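SusD homolog (Bacteroides thetaiotaomicron, PDB 3SGH) probably binds glycans at the outer membrane, as a SusD-like lipoprotein of a polysaccharide-uptake system. Local coordinates at residues M24-A29 against Y81-P86; S75-L80 against Q114-L119; D339-Y344 against I395-G400; F343-V348 against D362-A367. All coordinates share one frame; numbering follows the deposited sequence.

Contact 1 of 4, residues M24-A29 against Y81-P86; sequences MFNVYA and YGYIYP
Tyr83, near the C-terminal end of helix 75-84, lays its ring over Asn26 of the short, weakly bonded helix 26-29, a buried meeting of two helical pieces in the largely alpha-helical SusD-like fold and a clear example of a CH-pi contact. Asn26 CB stands 3.3 Å from the centroid of the Tyr83 ring, only 8° off the ring normal, and therefore presses on the middle of the face. The two side chains meet almost perpendicularly, while the amide plane is inclined by 26° to the ring. A water spans their polar tips: it donates to Asn26 OD1 at 2.9 Å and lies 2.9 Å from Tyr83 OH. Because Asn26 ND2 bonds to Thr23 O, both ends of the amide have partners, which should limit its rotation. A leucine in place of Tyr83 would probably lose the flat face under Asn26 CB and deprive the water of the phenol oxygen. Alongside, Val27 CG1 touches both Tyr83 CB, at 3.8 Å, and Ile84 CD1, at 3.6 Å. Selenomethionine Met24 bends at its last torsion (chi3 71°), turning its terminal methyl to Ile84, with Met24 CE 4.0 Å from Ile84 CD1. At the backbone, where the chains run closest, Met24 CA directs its hydrogen at Tyr83 O across 3.5 Å.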
loop_
_atom_site.group_PDB
_atom_site.type_symbol
_atom_site.label_atom_id
_atom_site.label_comp_id
_atom_site.label_asym_id
_atom_site.label_seq_id
_atom_site.Cartn_x
_atom_site.Cartn_y
_atom_site.Cartn_z
HETATM N N MSE A 24 -12.388 -11.827 -7.691
HETATM C CA MSE A 24 -10.964 -11.822 -7.319
HETATM C C MSE A 24 -10.411 -10.411 -7.437
HETATM O O MSE A 24 -9.582 -9.971 -6.623
HETATM C CB MSE A 24 -10.127 -12.773 -8.196
HETATM C CG MSE A 24 -10.570 -14.217 -8.144
HETATM SE SE MSE A 24 -9.488 -15.319 -9.270
HETATM C CE MSE A 24 -7.920 -15.224 -8.193
ATOM N N PHE A 25 -10.904 -9.684 -8.443
ATOM C CA PHE A 25 -10.394 -8.358 -8.727
ATOM C C PHE A 25 -10.613 -7.352 -7.593
ATOM O O PHE A 25 -9.994 -6.257 -7.590
ATOM C CB PHE A 25 -11.064 -7.760 -9.960
ATOM C CG PHE A 25 -10.614 -8.300 -11.309
ATOM C CD1 PHE A 25 -9.437 -9.007 -11.517
ATOM C CD2 PHE A 25 -11.395 -8.004 -12.406
ATOM C CE1 PHE A 25 -9.072 -9.413 -12.802
ATOM C CE2 PHE A 25 -11.037 -8.421 -13.688
ATOM C CZ PHE A 25 -9.916 -9.126 -13.880
ATOM N N ASN A 26 -11.506 -7.665 -6.648
ATOM C CA ASN A 26 -11.671 -6.763 -5.496
ATOM C C ASN A 26 -10.392 -6.587 -4.653
ATOM O O ASN A 26 -10.278 -5.610 -3.931
ATOM C CB ASN A 26 -12.799 -7.250 -4.622
ATOM C CG ASN A 26 -14.154 -6.947 -5.250
ATOM O OD1 ASN A 26 -14.587 -5.791 -5.233
ATOM N ND2 ASN A 26 -14.761 -7.943 -5.891
ATOM N N VAL A 27 -9.409 -7.487 -4.763
ATOM C CA VAL A 27 -8.157 -7.254 -4.045
ATOM C C VAL A 27 -7.357 -6.044 -4.514
ATOM O O VAL A 27 -6.521 -5.560 -3.769
ATOM C CB VAL A 27 -7.219 -8.461 -4.001
ATOM C CG1 VAL A 27 -7.939 -9.688 -3.349
ATOM C CG2 VAL A 27 -6.624 -8.783 -5.394
ATOM N N TYR A 28 -7.570 -5.570 -5.735
ATOM C CA TYR A 28 -6.723 -4.508 -6.263
ATOM C C TYR A 28 -6.943 -3.177 -5.565
ATOM O O TYR A 28 -5.993 -2.483 -5.246
ATOM C CB TYR A 28 -6.956 -4.350 -7.750
ATOM C CG TYR A 28 -6.378 -5.473 -8.585
ATOM C CD1 TYR A 28 -5.018 -5.735 -8.571
ATOM C CD2 TYR A 28 -7.154 -6.215 -9.460
ATOM C CE1 TYR A 28 -4.434 -6.745 -9.339
ATOM C CE2 TYR A 28 -6.569 -7.235 -10.228
ATOM C CZ TYR A 28 -5.203 -7.490 -10.165
ATOM O OH TYR A 28 -4.585 -8.481 -10.913
ATOM N N ALA A 29 -8.194 -2.855 -5.293
ATOM C CA ALA A 29 -8.532 -1.564 -4.704
ATOM C C ALA A 29 -9.461 -1.640 -3.501
ATOM O O ALA A 29 -9.586 -0.638 -2.797
ATOM C CB ALA A 29 -9.153 -0.659 -5.753
ATOM N N TYR A 81 -8.394 -13.505 1.524
ATOM C CA TYR A 81 -8.724 -14.894 1.250
ATOM C C TYR A 81 -10.098 -15.072 0.633
ATOM O O TYR A 81 -10.260 -15.863 -0.278
ATOM C CB TYR A 81 -8.634 -15.763 2.500
ATOM C CG TYR A 81 -7.395 -16.598 2.548
ATOM C CD1 TYR A 81 -6.156 -16.047 2.785
ATOM C CD2 TYR A 81 -7.498 -17.974 2.407
ATOM C CE1 TYR A 81 -5.006 -16.853 2.812
ATOM C CE2 TYR A 81 -6.400 -18.781 2.455
ATOM C CZ TYR A 81 -5.152 -18.228 2.644
ATOM O OH TYR A 81 -4.079 -19.087 2.688
ATOM N N GLY A 82 -11.089 -14.336 1.112
ATOM C CA GLY A 82 -12.427 -14.446 0.573
ATOM C C GLY A 82 -12.532 -14.111 -0.902
ATOM O O GLY A 82 -13.294 -14.752 -1.658
ATOM N N TYR A 83 -11.780 -13.108 -1.342
ATOM C CA TYR A 83 -11.838 -12.741 -2.750
ATOM C C TYR A 83 -11.054 -13.733 -3.643
ATOM O O TYR A 83 -11.493 -14.056 -4.742
ATOM C CB TYR A 83 -11.319 -11.308 -2.969
ATOM C CG TYR A 83 -12.217 -10.223 -2.444
ATOM C CD1 TYR A 83 -13.589 -10.249 -2.675
ATOM C CD2 TYR A 83 -11.673 -9.109 -1.799
ATOM C CE1 TYR A 83 -14.404 -9.260 -2.200
ATOM C CE2 TYR A 83 -12.475 -8.097 -1.345
ATOM C CZ TYR A 83 -13.837 -8.164 -1.538
ATOM O OH TYR A 83 -14.639 -7.144 -1.086
ATOM N N ILE A 84 -9.905 -14.210 -3.167
ATOM C CA ILE A 84 -9.018 -14.990 -4.002
ATOM C C ILE A 84 -9.452 -16.448 -4.096
ATOM O O ILE A 84 -9.343 -17.053 -5.164
ATOM C CB ILE A 84 -7.550 -14.896 -3.504
ATOM C CG1 ILE A 84 -7.072 -13.422 -3.612
ATOM C CG2 ILE A 84 -6.653 -15.876 -4.272
ATOM C CD1 ILE A 84 -7.220 -12.783 -5.054
ATOM N N TYR A 85 -9.953 -17.003 -2.991
ATOM C CA TYR A 85 -10.318 -18.438 -2.979
ATOM C C TYR A 85 -11.788 -18.608 -2.647
ATOM O O TYR A 85 -12.289 -17.857 -1.807
ATOM C CB TYR A 85 -9.474 -19.180 -1.952
ATOM C CG TYR A 85 -7.998 -19.017 -2.096
ATOM C CD1 TYR A 85 -7.271 -19.749 -3.048
ATOM C CD2 TYR A 85 -7.290 -18.187 -1.242
ATOM C CE1 TYR A 85 -5.895 -19.600 -3.158
ATOM C CE2 TYR A 85 -5.887 -18.060 -1.356
ATOM C CZ TYR A 85 -5.223 -18.765 -2.306
ATOM O OH TYR A 85 -3.867 -18.590 -2.424
ATOM N N PRO A 86 -12.480 -19.601 -3.266
ATOM C CA PRO A 86 -11.938 -20.643 -4.162
ATOM C C PRO A 86 -11.799 -20.247 -5.629
ATOM O O PRO A 86 -11.428 -21.072 -6.441
ATOM C CB PRO A 86 -12.959 -21.803 -3.996
ATOM C CG PRO A 86 -14.252 -21.112 -3.756
ATOM C CD PRO A 86 -13.886 -19.913 -2.875
HETATM O O HOH W 1 -14.227 -4.673 -2.554
#

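Contact 2 of 4, residues S75-L80 against Q114-L119; sequences SSWGRL and QLLASL
Antiparallel helix packing, the basic element of an alpha-alpha superhelix, brings Leu80, Trp77 and Ser76 of helix 75-84 against three leucines of helix 100-120. The local axes come within 10.4 Å and run at 166° to each other, and the seam between them is apolar. Leu116 contributes both methyls: its CG is turned opposite the backbone N (chi1 -173°), which lets Leu116 CD1 settle 3.9 Å from Trp77 CA while Leu116 CD2 reaches Trp77 CE3 at 3.8 Å. The Trp77 indole also stacks with Tyr81. One turn on, Leu80 CD1 enters between neighbouring leucines, 3.9 Å from Leu115 CD2 and 4.0 Å from Leu116 CB. Ser76 meets Leu119 with its methylene, Ser76 CB lying 3.7 Å from Leu119 CD1, and its hydroxyl oxygen accepts from Trp43 NE1. Within helix 100-120, Ser118 OG donates to Gln114 O at 2.8 Å, tilted out of the carbonyl plane, and Ser118 N approaches that oxygen from the opposite face, so two donors grip it; Arg198 also bonds to the hydroxyl. Such near-antiparallel pairing of leucine-lined helices is in keeping with the TPR-like helical architecture of SusD proteins.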
loop_
_atom_site.group_PDB
_atom_site.type_symbol
_atom_site.label_atom_id
_atom_site.label_comp_id
_atom_site.label_asym_id
_atom_site.label_seq_id
_atom_site.Cartn_x
_atom_site.Cartn_y
_atom_site.Cartn_z
ATOM N N SER A 75 -9.288 -9.168 10.182
ATOM C CA SER A 75 -10.125 -8.772 9.038
ATOM C C SER A 75 -9.476 -8.954 7.678
ATOM O O SER A 75 -10.126 -9.384 6.695
ATOM C CB SER A 75 -10.568 -7.301 9.194
ATOM O OG SER A 75 -11.503 -7.180 10.239
ATOM N N SER A 76 -8.223 -8.540 7.574
ATOM C CA SER A 76 -7.536 -8.530 6.285
ATOM C C SER A 76 -7.415 -9.932 5.705
ATOM O O SER A 76 -7.684 -10.134 4.497
ATOM C CB SER A 76 -6.153 -7.874 6.413
ATOM O OG SER A 76 -6.271 -6.490 6.740
ATOM N N TRP A 77 -7.025 -10.887 6.546
ATOM C CA TRP A 77 -6.957 -12.281 6.124
ATOM C C TRP A 77 -8.264 -12.690 5.522
ATOM O O TRP A 77 -8.313 -13.225 4.409
ATOM C CB TRP A 77 -6.603 -13.195 7.289
ATOM C CG TRP A 77 -6.780 -14.651 6.989
ATOM C CD1 TRP A 77 -7.959 -15.284 6.844
ATOM C CD2 TRP A 77 -5.750 -15.667 6.792
ATOM N NE1 TRP A 77 -7.754 -16.625 6.569
ATOM C CE2 TRP A 77 -6.410 -16.880 6.520
ATOM C CE3 TRP A 77 -4.344 -15.657 6.797
ATOM C CZ2 TRP A 77 -5.717 -18.105 6.310
ATOM C CZ3 TRP A 77 -3.646 -16.879 6.585
ATOM C CH2 TRP A 77 -4.343 -18.082 6.323
ATOM N N GLY A 78 -9.344 -12.458 6.260
ATOM C CA GLY A 78 -10.670 -12.915 5.814
ATOM C C GLY A 78 -11.107 -12.279 4.515
ATOM O O GLY A 78 -11.706 -12.929 3.626
ATOM N N ARG A 79 -10.791 -10.994 4.387
ATOM C CA ARG A 79 -11.218 -10.253 3.232
ATOM C C ARG A 79 -10.470 -10.719 1.954
ATOM O O ARG A 79 -11.099 -10.991 0.903
ATOM C CB ARG A 79 -10.991 -8.752 3.485
ATOM C CG ARG A 79 -11.515 -7.819 2.356
ATOM C CD ARG A 79 -12.998 -7.965 2.101
ATOM N NE ARG A 79 -13.791 -7.605 3.256
ATOM C CZ ARG A 79 -15.112 -7.534 3.290
ATOM N NH1 ARG A 79 -15.826 -7.769 2.194
ATOM N NH2 ARG A 79 -15.703 -7.195 4.418
ATOM N N LEU A 80 -9.144 -10.797 2.056
ATOM C CA LEU A 80 -8.305 -11.117 0.926
ATOM C C LEU A 80 -8.458 -12.598 0.542
ATOM O O LEU A 80 -8.611 -12.904 -0.632
ATOM C CB LEU A 80 -6.835 -10.817 1.228
ATOM C CG LEU A 80 -6.590 -9.303 1.459
ATOM C CD1 LEU A 80 -5.126 -9.038 1.828
ATOM C CD2 LEU A 80 -7.002 -8.464 0.187
ATOM N N GLN A 114 0.582 -10.944 -1.929
ATOM C CA GLN A 114 1.764 -10.142 -1.584
ATOM C C GLN A 114 1.397 -9.102 -0.533
ATOM O O GLN A 114 2.182 -8.824 0.352
ATOM C CB GLN A 114 2.432 -9.515 -2.807
ATOM C CG GLN A 114 1.656 -8.509 -3.628
ATOM C CD GLN A 114 1.578 -7.107 -3.018
ATOM O OE1 GLN A 114 2.522 -6.654 -2.401
ATOM N NE2 GLN A 114 0.430 -6.434 -3.197
ATOM N N LEU A 115 0.173 -8.571 -0.621
ATOM C CA LEU A 115 -0.359 -7.721 0.421
ATOM C C LEU A 115 -0.475 -8.466 1.747
ATOM O O LEU A 115 -0.022 -7.970 2.774
ATOM C CB LEU A 115 -1.707 -7.127 0.037
ATOM C CG LEU A 115 -2.422 -6.244 1.067
ATOM C CD1 LEU A 115 -1.518 -5.164 1.587
ATOM C CD2 LEU A 115 -3.725 -5.683 0.442
ATOM N N LEU A 116 -1.026 -9.677 1.727
ATOM C CA LEU A 116 -1.246 -10.390 2.984
ATOM C C LEU A 116 0.112 -10.794 3.583
ATOM O O LEU A 116 0.316 -10.720 4.799
ATOM C CB LEU A 116 -2.193 -11.584 2.768
ATOM C CG LEU A 116 -2.634 -12.312 4.047
ATOM C CD1 LEU A 116 -3.276 -11.322 5.064
ATOM C CD2 LEU A 116 -3.575 -13.536 3.730
ATOM N N ALA A 117 1.059 -11.209 2.740
ATOM C CA ALA A 117 2.423 -11.541 3.210
ATOM C C ALA A 117 3.112 -10.318 3.820
ATOM O O ALA A 117 3.817 -10.455 4.833
ATOM C CB ALA A 117 3.311 -12.116 2.076
ATOM N N SER A 118 2.886 -9.151 3.230
ATOM C CA SER A 118 3.416 -7.866 3.732
ATOM C C SER A 118 2.748 -7.408 5.040
ATOM O O SER A 118 3.265 -6.531 5.729
ATOM C CB SER A 118 3.300 -6.803 2.661
ATOM O OG SER A 118 4.111 -7.159 1.540
ATOM N N LEU A 119 1.595 -7.995 5.362
ATOM C CA LEU A 119 0.919 -7.778 6.622
ATOM C C LEU A 119 1.386 -8.757 7.720
ATOM O O LEU A 119 1.781 -8.316 8.793
ATOM C CB LEU A 119 -0.600 -7.911 6.417
ATOM C CG LEU A 119 -1.270 -6.756 5.662
ATOM C CD1 LEU A 119 -2.712 -7.081 5.206
ATOM C CD2 LEU A 119 -1.301 -5.449 6.550
#

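Contact 3 of 4, residues D339-Y344 against I395-G400; sequences DAKTFY and IKWEDG
Tyr344 and Trp397 meet near the first turns of helix 340-354, and the tyrosine can be followed outward atom by atom. Tyr344 CB lies 4.0 Å from Trp397 CE3. With CG opposite the backbone N (chi1 175°), the ring is carried out toward Trp397 and Ile395: Tyr344 CG is 3.6 Å from Trp397 CE3, CD1 lies near Trp397 CZ3, and Tyr344 CD2 closes to 3.5 Å of Trp397 CE3, which stands over the rim of one tyrosine face, the planes at 50°. Tyr344 CE2 passes from the indole to Ile395 O, 3.4 Å away, and CZ nears the same oxygen. At the tip, Tyr344 OH donates to Ile395 O across 2.6 Å, on a lone pair. The helix begins with an N-cap: Asp339 OD1 accepts from Thr342 N. The loop before helix 403-417 packs on Ala340, Lys341 and Tyr344. Lys341 CB is 3.8 Å from the centroid of the Trp397 five-membered ring, a CH-pi contact. With a serine at Trp397, Lys341 CB and one Tyr344 face would probably lose their cover. Ala340 CB touches Trp397 CZ2 at 3.9 Å.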
loop_
_atom_site.group_PDB
_atom_site.type_symbol
_atom_site.label_atom_id
_atom_site.label_comp_id
_atom_site.label_asym_id
_atom_site.label_seq_id
_atom_site.Cartn_x
_atom_site.Cartn_y
_atom_site.Cartn_z
ATOM N N ASP A 339 19.329 7.125 -14.403
ATOM C CA ASP A 339 19.887 7.440 -13.106
ATOM C C ASP A 339 18.797 7.892 -12.136
ATOM O O ASP A 339 17.634 8.124 -12.519
ATOM C CB ASP A 339 21.055 8.465 -13.172
ATOM C CG ASP A 339 20.643 9.860 -13.720
ATOM O OD1 ASP A 339 19.482 10.263 -13.618
ATOM O OD2 ASP A 339 21.542 10.587 -14.227
ATOM N N ALA A 340 19.180 7.958 -10.866
ATOM C CA ALA A 340 18.218 8.288 -9.790
ATOM C C ALA A 340 17.520 9.628 -9.999
ATOM O O ALA A 340 16.305 9.720 -9.861
ATOM C CB ALA A 340 18.888 8.265 -8.432
ATOM N N LYS A 341 18.290 10.670 -10.306
ATOM C CA LYS A 341 17.714 11.985 -10.542
ATOM C C LYS A 341 16.640 11.931 -11.625
ATOM O O LYS A 341 15.580 12.529 -11.467
ATOM C CB LYS A 341 18.791 13.030 -10.930
ATOM C CG LYS A 341 18.196 14.427 -11.178
ATOM C CD LYS A 341 19.285 15.474 -11.551
ATOM C CE LYS A 341 18.630 16.870 -11.800
ATOM N NZ LYS A 341 19.614 17.876 -12.326
ATOM N N THR A 342 16.930 11.258 -12.730
ATOM C CA THR A 342 16.031 11.228 -13.862
ATOM C C THR A 342 14.710 10.576 -13.447
ATOM O O THR A 342 13.620 11.127 -13.684
ATOM C CB THR A 342 16.660 10.431 -15.065
ATOM O OG1 THR A 342 17.858 11.110 -15.509
ATOM C CG2 THR A 342 15.605 10.309 -16.220
ATOM N N PHE A 343 14.798 9.469 -12.734
ATOM C CA PHE A 343 13.591 8.782 -12.293
ATOM C C PHE A 343 12.833 9.530 -11.192
ATOM O O PHE A 343 11.591 9.556 -11.207
ATOM C CB PHE A 343 13.872 7.330 -11.901
ATOM C CG PHE A 343 14.181 6.434 -13.074
ATOM C CD1 PHE A 343 13.277 6.283 -14.117
ATOM C CD2 PHE A 343 15.372 5.706 -13.117
ATOM C CE1 PHE A 343 13.564 5.443 -15.200
ATOM C CE2 PHE A 343 15.645 4.851 -14.184
ATOM C CZ PHE A 343 14.737 4.736 -15.229
ATOM N N TYR A 344 13.574 10.170 -10.280
ATOM C CA TYR A 344 12.951 11.023 -9.258
ATOM C C TYR A 344 12.103 12.132 -9.878
ATOM O O TYR A 344 10.903 12.287 -9.542
ATOM C CB TYR A 344 14.032 11.590 -8.356
ATOM C CG TYR A 344 13.567 12.573 -7.324
ATOM C CD1 TYR A 344 12.955 12.141 -6.153
ATOM C CD2 TYR A 344 13.800 13.946 -7.486
ATOM C CE1 TYR A 344 12.579 13.027 -5.184
ATOM C CE2 TYR A 344 13.407 14.853 -6.504
ATOM C CZ TYR A 344 12.800 14.388 -5.361
ATOM O OH TYR A 344 12.408 15.275 -4.374
ATOM N N ILE A 395 12.967 19.222 -1.405
ATOM C CA ILE A 395 12.497 18.638 -2.658
ATOM C C ILE A 395 13.528 18.543 -3.770
ATOM O O ILE A 395 13.703 17.481 -4.385
ATOM C CB ILE A 395 11.306 19.448 -3.208
ATOM C CG1 ILE A 395 10.133 19.497 -2.185
ATOM C CG2 ILE A 395 10.833 18.882 -4.608
ATOM C CD1 ILE A 395 9.252 20.729 -2.355
ATOM N N LYS A 396 14.219 19.657 -4.038
ATOM C CA LYS A 396 15.182 19.707 -5.151
ATOM C C LYS A 396 16.237 18.630 -5.010
ATOM O O LYS A 396 16.838 18.468 -3.943
ATOM C CB LYS A 396 15.884 21.071 -5.229
ATOM C CG LYS A 396 16.872 21.249 -6.406
ATOM C CD LYS A 396 18.107 22.040 -5.959
ATOM C CE LYS A 396 18.786 22.796 -7.103
ATOM N NZ LYS A 396 19.037 21.967 -8.329
ATOM N N TRP A 397 16.466 17.908 -6.091
ATOM C CA TRP A 397 17.492 16.885 -6.145
ATOM C C TRP A 397 18.880 17.496 -5.956
ATOM O O TRP A 397 19.196 18.534 -6.548
ATOM C CB TRP A 397 17.465 16.124 -7.454
ATOM C CG TRP A 397 18.367 14.944 -7.379
ATOM C CD1 TRP A 397 19.655 14.860 -7.819
ATOM C CD2 TRP A 397 18.070 13.694 -6.763
ATOM N NE1 TRP A 397 20.165 13.623 -7.529
ATOM C CE2 TRP A 397 19.205 12.890 -6.881
ATOM C CE3 TRP A 397 16.939 13.167 -6.138
ATOM C CZ2 TRP A 397 19.246 11.608 -6.386
ATOM C CZ3 TRP A 397 16.986 11.901 -5.657
ATOM C CH2 TRP A 397 18.123 11.133 -5.775
ATOM N N GLU A 398 19.659 16.846 -5.101
ATOM C CA GLU A 398 21.021 17.250 -4.801
ATOM C C GLU A 398 21.975 16.097 -5.119
ATOM O O GLU A 398 21.976 15.093 -4.422
ATOM C CB GLU A 398 21.115 17.635 -3.332
ATOM C CG GLU A 398 20.079 18.678 -2.906
ATOM C CD GLU A 398 20.328 19.246 -1.532
ATOM O OE1 GLU A 398 20.480 18.439 -0.588
ATOM O OE2 GLU A 398 20.335 20.495 -1.399
ATOM N N ASP A 399 22.789 16.247 -6.166
ATOM C CA ASP A 399 23.696 15.189 -6.619
ATOM C C ASP A 399 24.752 14.830 -5.556
ATOM O O ASP A 399 25.229 13.703 -5.491
ATOM C CB ASP A 399 24.404 15.606 -7.925
ATOM C CG ASP A 399 23.577 15.290 -9.206
ATOM O OD1 ASP A 399 22.613 14.469 -9.184
ATOM O OD2 ASP A 399 23.937 15.849 -10.280
ATOM N N GLY A 400 25.069 15.790 -4.710
ATOM C CA GLY A 400 26.084 15.630 -3.675
ATOM C C GLY A 400 25.560 15.186 -2.320
ATOM O O GLY A 400 26.356 14.960 -1.422
#

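Contact 4 of 4, residues F343-V348 against D362-A367; sequences FYEKGV and DYLADA
Leu364, with CG opposite its carbonyl carbon (chi1 -79°), and Val348, with CG1 opposite its backbone N (chi1 179°), run alongside each other, pointing opposite ways. Leu364 CD2 therefore sits against the branch point of the valine, 3.9 Å from Val348 CB and equally near both valine methyls. The other leucine methyl, Leu364 CD1, lies 4.1 Å from Glu345 CB, while Tyr344 CE2 brushes Leu364 CD2 at 4.2 Å. The short helix 360-364, which follows helix 340-354 after a brief connection, packs against it mainly through Leu364, a helix-helix contact of the alpha-alpha superhelix. Val348 has a second neighbour in Tyr363, Val348 CG1 coming 4.0 Å from Tyr363 CD2, where the two side chains stand roughly square to each other; the tyrosine hydroxyl bonds beyond, to Gln413 of helix 403-417. Glu345 runs extended past CG, which takes its carboxylate to a water that donates twice, to Glu345 OE2 at 2.6 Å and to Leu364 O at 2.8 Å, giving the Leu364 carbonyl a polar partner.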
loop_
_atom_site.group_PDB
_atom_site.type_symbol
_atom_site.label_atom_id
_atom_site.label_comp_id
_atom_site.label_asym_id
_atom_site.label_seq_id
_atom_site.Cartn_x
_atom_site.Cartn_y
_atom_site.Cartn_z
ATOM N N PHE A 343 14.798 9.469 -12.734
ATOM C CA PHE A 343 13.591 8.782 -12.293
ATOM C C PHE A 343 12.833 9.530 -11.192
ATOM O O PHE A 343 11.591 9.556 -11.207
ATOM C CB PHE A 343 13.872 7.330 -11.901
ATOM C CG PHE A 343 14.181 6.434 -13.074
ATOM C CD1 PHE A 343 13.277 6.283 -14.117
ATOM C CD2 PHE A 343 15.372 5.706 -13.117
ATOM C CE1 PHE A 343 13.564 5.443 -15.200
ATOM C CE2 PHE A 343 15.645 4.851 -14.184
ATOM C CZ PHE A 343 14.737 4.736 -15.229
ATOM N N TYR A 344 13.574 10.170 -10.280
ATOM C CA TYR A 344 12.951 11.023 -9.258
ATOM C C TYR A 344 12.103 12.132 -9.878
ATOM O O TYR A 344 10.903 12.287 -9.542
ATOM C CB TYR A 344 14.032 11.590 -8.356
ATOM C CG TYR A 344 13.567 12.573 -7.324
ATOM C CD1 TYR A 344 12.955 12.141 -6.153
ATOM C CD2 TYR A 344 13.800 13.946 -7.486
ATOM C CE1 TYR A 344 12.579 13.027 -5.184
ATOM C CE2 TYR A 344 13.407 14.853 -6.504
ATOM C CZ TYR A 344 12.800 14.388 -5.361
ATOM O OH TYR A 344 12.408 15.275 -4.374
ATOM N N GLU A 345 12.711 12.920 -10.771
ATOM C CA GLU A 345 11.996 14.001 -11.402
ATOM C C GLU A 345 10.840 13.492 -12.246
ATOM O O GLU A 345 9.767 14.117 -12.260
ATOM C CB GLU A 345 12.931 14.887 -12.214
ATOM C CG GLU A 345 13.965 15.590 -11.297
ATOM C CD GLU A 345 14.622 16.805 -11.895
ATOM O OE1 GLU A 345 14.898 16.787 -13.132
ATOM O OE2 GLU A 345 14.891 17.752 -11.106
ATOM N N LYS A 346 11.045 12.351 -12.909
ATOM C CA LYS A 346 9.986 11.736 -13.723
ATOM C C LYS A 346 8.800 11.386 -12.832
ATOM O O LYS A 346 7.636 11.671 -13.174
ATOM C CB LYS A 346 10.523 10.479 -14.455
ATOM C CG LYS A 346 9.529 9.842 -15.366
ATOM C CD LYS A 346 10.037 8.482 -15.898
ATOM C CE LYS A 346 8.884 7.693 -16.481
ATOM N NZ LYS A 346 8.438 8.220 -17.786
ATOM N N GLY A 347 9.086 10.772 -11.693
ATOM C CA GLY A 347 8.067 10.373 -10.727
ATOM C C GLY A 347 7.243 11.549 -10.223
ATOM O O GLY A 347 5.999 11.473 -10.148
ATOM N N VAL A 348 7.930 12.628 -9.858
ATOM C CA VAL A 348 7.248 13.823 -9.337
ATOM C C VAL A 348 6.365 14.401 -10.439
ATOM O O VAL A 348 5.198 14.713 -10.207
ATOM C CB VAL A 348 8.236 14.882 -8.846
ATOM C CG1 VAL A 348 7.482 16.113 -8.349
ATOM C CG2 VAL A 348 9.096 14.293 -7.710
ATOM N N ASP A 362 8.623 24.389 -10.839
ATOM C CA ASP A 362 9.000 25.259 -9.756
ATOM C C ASP A 362 9.035 24.482 -8.437
ATOM O O ASP A 362 9.896 24.723 -7.601
ATOM C CB ASP A 362 8.072 26.488 -9.686
ATOM C CG ASP A 362 8.317 27.504 -10.830
ATOM O OD1 ASP A 362 9.221 27.329 -11.708
ATOM O OD2 ASP A 362 7.559 28.500 -10.841
ATOM N N TYR A 363 8.144 23.497 -8.281
ATOM C CA TYR A 363 8.226 22.587 -7.136
ATOM C C TYR A 363 9.576 21.876 -7.065
ATOM O O TYR A 363 10.188 21.771 -5.997
ATOM C CB TYR A 363 7.099 21.531 -7.241
ATOM C CG TYR A 363 6.914 20.647 -6.038
ATOM C CD1 TYR A 363 6.239 21.108 -4.910
ATOM C CD2 TYR A 363 7.389 19.342 -6.015
ATOM C CE1 TYR A 363 6.077 20.288 -3.802
ATOM C CE2 TYR A 363 7.199 18.526 -4.936
ATOM C CZ TYR A 363 6.562 18.986 -3.834
ATOM O OH TYR A 363 6.401 18.110 -2.771
ATOM N N LEU A 364 10.043 21.360 -8.197
ATOM C CA LEU A 364 11.261 20.587 -8.235
ATOM C C LEU A 364 12.501 21.457 -8.045
ATOM O O LEU A 364 13.615 20.914 -7.881
ATOM C CB LEU A 364 11.369 19.821 -9.566
ATOM C CG LEU A 364 10.520 18.538 -9.644
ATOM C CD1 LEU A 364 10.474 17.962 -11.074
ATOM C CD2 LEU A 364 11.089 17.504 -8.705
ATOM N N ALA A 365 12.323 22.765 -8.159
ATOM C CA ALA A 365 13.392 23.745 -7.944
ATOM C C ALA A 365 13.439 24.222 -6.487
ATOM O O ALA A 365 14.295 25.069 -6.137
ATOM C CB ALA A 365 13.200 24.959 -8.867
ATOM N N ASP A 366 12.553 23.708 -5.642
ATOM C CA ASP A 366 12.472 24.156 -4.252
ATOM C C ASP A 366 13.551 23.508 -3.392
ATOM O O ASP A 366 13.465 22.335 -3.042
ATOM C CB ASP A 366 11.082 23.878 -3.672
ATOM C CG ASP A 366 10.896 24.452 -2.283
ATOM O OD1 ASP A 366 11.876 24.581 -1.519
ATOM O OD2 ASP A 366 9.728 24.738 -1.912
ATOM N N ALA A 367 14.581 24.285 -3.052
ATOM C CA ALA A 367 15.680 23.793 -2.231
ATOM C C ALA A 367 15.555 24.148 -0.732
ATOM O O ALA A 367 16.409 23.768 0.051
ATOM C CB ALA A 367 17.018 24.360 -2.775
HETATM O O HOH W 2 14.763 18.467 -8.591
#

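From the N terminus, segment 24-29 opens contact 1, and helix 75-84 then serves two loops in turn: residues 75-80 open contact 2 before 81-86 close contact 1, so the two cross. Contact 2 closes at 114-119. The pair touch where Val27 CG1 lies 3.9 Å from Leu80 CD2 and Tyr81 CD1 3.7 Å from Leu116 CD2, joining helices 26-29, 75-84 and 100-120. Later, helix 340-354 starts both remaining contacts: contact 4 closes first, at 362-367, and contact 3 later, at 395-400; they share Phe343 and Tyr344, and Lys396 N probably bonds to Asp366 O at 3.0 Å. The two groups lie on opposite sides of the chain's centre, contacts 1 and 3 about 38 Å apart between centres.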